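Local coordinates for protein-glutaminase (Chryseobacterium proteolyticum, PDB 2ZK9) that probably hydrolyses the side-chain amide of glutamine residues within proteins, turning them into glutamate with release of ammonia, at residues 45-50 with 154-159. Sequence-based numbering, arbitrary orientation. Where two conformers were deposited one is given.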
loop_
_atom_site.group_PDB
_atom_site.type_symbol
_atom_site.label_atom_id
_atom_site.label_comp_id
_atom_site.label_asym_id
_atom_site.label_seq_id
_atom_site.Cartn_x
_atom_site.Cartn_y
_atom_site.Cartn_z
ATOM N N ARG A 45 -4.632 -0.968 3.382
ATOM C CA ARG A 45 -3.497 -0.085 3.673
ATOM C C ARG A 45 -3.337 0.969 2.589
ATOM O O ARG A 45 -3.079 2.128 2.866
ATOM C CB ARG A 45 -2.218 -0.875 3.883
ATOM C CG ARG A 45 -2.257 -1.911 4.999
ATOM C CD ARG A 45 -0.908 -2.385 5.421
ATOM N NE ARG A 45 -0.056 -2.954 4.351
ATOM C CZ ARG A 45 -0.138 -4.193 3.919
ATOM N NH1 ARG A 45 -0.988 -5.073 4.396
ATOM N NH2 ARG A 45 0.662 -4.604 2.920
ATOM N N ALA A 46 -3.468 0.545 1.325
ATOM C CA ALA A 46 -3.279 1.473 0.204
ATOM C C ALA A 46 -4.337 2.539 0.188
ATOM O O ALA A 46 -4.070 3.715 -0.060
ATOM C CB ALA A 46 -3.219 0.710 -1.108
ATOM N N HIS A 47 -5.607 2.158 0.453
ATOM C CA HIS A 47 -6.671 3.139 0.414
ATOM C C HIS A 47 -6.564 4.132 1.578
ATOM O O HIS A 47 -6.930 5.294 1.433
ATOM C CB HIS A 47 -8.027 2.420 0.401
ATOM C CG HIS A 47 -9.015 3.032 -0.538
ATOM N ND1 HIS A 47 -8.700 3.308 -1.789
ATOM C CD2 HIS A 47 -10.340 3.345 -0.424
ATOM C CE1 HIS A 47 -9.731 3.750 -2.472
ATOM N NE2 HIS A 47 -10.746 3.800 -1.634
ATOM N N LYS A 48 -6.055 3.671 2.710
ATOM C CA LYS A 48 -5.827 4.555 3.852
ATOM C C LYS A 48 -4.679 5.517 3.583
ATOM O O LYS A 48 -4.750 6.699 3.928
ATOM C CB LYS A 48 -5.593 3.757 5.116
ATOM C CG LYS A 48 -5.696 4.542 6.403
ATOM C CD LYS A 48 -7.111 4.992 6.734
ATOM C CE LYS A 48 -7.202 5.618 8.096
ATOM N NZ LYS A 48 -8.528 6.172 8.382
ATOM N N MET A 49 -3.615 5.032 2.933
ATOM C CA MET A 49 -2.553 5.951 2.505
ATOM C C MET A 49 -3.086 7.014 1.575
ATOM O O MET A 49 -2.728 8.184 1.673
ATOM C CB MET A 49 -1.418 5.186 1.814
ATOM C CG MET A 49 -0.636 4.289 2.767
ATOM S SD MET A 49 0.918 3.684 2.036
ATOM C CE MET A 49 0.340 2.380 0.959
ATOM N N ARG A 50 -3.953 6.619 0.649
ATOM C CA ARG A 50 -4.584 7.571 -0.272
ATOM C C ARG A 50 -5.415 8.588 0.489
ATOM O O ARG A 50 -5.381 9.760 0.145
ATOM C CB ARG A 50 -5.410 6.846 -1.307
ATOM C CG ARG A 50 -6.216 7.813 -2.172
ATOM C CD ARG A 50 -6.896 7.054 -3.272
ATOM N NE ARG A 50 -7.723 7.965 -4.122
ATOM C CZ ARG A 50 -9.000 8.146 -3.986
ATOM N NH1 ARG A 50 -9.755 7.478 -3.088
ATOM N NH2 ARG A 50 -9.613 9.004 -4.830
ATOM N N ASN A 154 -15.435 4.100 -1.478
ATOM C CA ASN A 154 -15.328 5.514 -1.543
ATOM C C ASN A 154 -15.402 6.184 -0.175
ATOM O O ASN A 154 -14.789 7.259 0.016
ATOM C CB ASN A 154 -16.407 6.087 -2.391
ATOM C CG ASN A 154 -16.180 5.922 -3.856
ATOM O OD1 ASN A 154 -15.163 5.474 -4.318
ATOM N ND2 ASN A 154 -17.197 6.314 -4.574
ATOM N N ASN A 155 -16.129 5.587 0.769
ATOM C CA ASN A 155 -16.284 6.152 2.094
ATOM C C ASN A 155 -15.363 5.533 3.123
ATOM O O ASN A 155 -15.465 5.839 4.300
ATOM C CB ASN A 155 -17.774 6.042 2.521
ATOM C CG ASN A 155 -18.653 6.913 1.619
ATOM O OD1 ASN A 155 -19.626 6.388 1.078
ATOM N ND2 ASN A 155 -18.297 8.119 1.424
ATOM N N LEU A 156 -14.453 4.656 2.653
ATOM C CA LEU A 156 -13.453 3.978 3.460
ATOM C C LEU A 156 -14.062 3.133 4.553
ATOM O O LEU A 156 -13.381 2.748 5.522
ATOM C CB LEU A 156 -12.332 4.863 4.092
ATOM C CG LEU A 156 -11.097 5.042 3.173
ATOM C CD1 LEU A 156 -11.470 5.939 2.011
ATOM C CD2 LEU A 156 -9.892 5.515 3.969
ATOM N N ILE A 157 -15.325 2.727 4.382
ATOM C CA ILE A 157 -15.919 1.841 5.391
ATOM C C ILE A 157 -15.203 0.512 5.403
ATOM O O ILE A 157 -14.930 -0.029 6.479
ATOM C CB ILE A 157 -17.424 1.713 5.125
ATOM C CG1 ILE A 157 -18.128 3.082 5.410
ATOM C CG2 ILE A 157 -18.053 0.601 5.933
ATOM C CD1 ILE A 157 -19.570 3.110 4.999
ATOM N N ASN A 158 -14.935 -0.074 4.248
ATOM C CA ASN A 158 -14.253 -1.366 4.268
ATOM C C ASN A 158 -12.828 -1.213 4.823
ATOM O O ASN A 158 -12.382 -1.998 5.639
ATOM C CB ASN A 158 -14.242 -2.000 2.879
ATOM C CG ASN A 158 -13.920 -3.451 2.976
ATOM O OD1 ASN A 158 -12.785 -3.881 2.649
ATOM N ND2 ASN A 158 -14.862 -4.271 3.376
ATOM N N THR A 159 -12.157 -0.179 4.331
ATOM C CA THR A 159 -10.771 0.090 4.717
ATOM C C THR A 159 -10.629 0.148 6.205
ATOM O O THR A 159 -9.782 -0.508 6.809
ATOM C CB THR A 159 -10.300 1.400 4.073
ATOM O OG1 THR A 159 -10.161 1.272 2.666
ATOM C CG2 THR A 159 -8.961 1.851 4.630
HETATM O O HOH W 1 -12.914 4.035 -3.560
#
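Thr159 meets His47 with its hydroxyl: OG1 of Thr159 lies at the edge of the imidazole, near the ring plane, 3.3 Å from CB of His47 and 3.7 Å from CD2 of His47. With chi1 at -69°, OG1 stands beside the backbone N of Thr159 while CG2, anti to that N, is carried over to Lys48, 3.9 Å from its CB. Threonine suits the place because one branch is polar, giving OG1 a hydrogen bond to Asp153 OD2, and the other is a methyl that packs. A valine here would probably leave OD2 of Asp153 without its hydroxyl partner. Leu156 crosses the histidine obliquely; in the conformer described, CD1 of Leu156 lies 3.7 Å from CD2 of His47, and CD2 of Leu156 lies 4.0 Å from CD of Lys48. The lysine chain, bent at chi2 (70°), offers methylenes to this leucine and threonine, while its NZ is hydrogen-bonded to Gln51 OE1 and Asn160 OD1. The buried imidazole uses both nitrogens: ND1 is hydrogen-bonded to Lys62 NZ, and NE2 of His47 to a water 2.9 Å away and, weakly, to Asp153 O. That water donates to OD1 of Asn154. Tyr142 adds an edge-to-face ring contact. Leu156 occupies the N-cap position, but Asp153 OD1 accepts from Asn158 N. Thus the first turn of helix 157-165 packs against helix 42-55 of the glutaminase family region (peptidase CA clan).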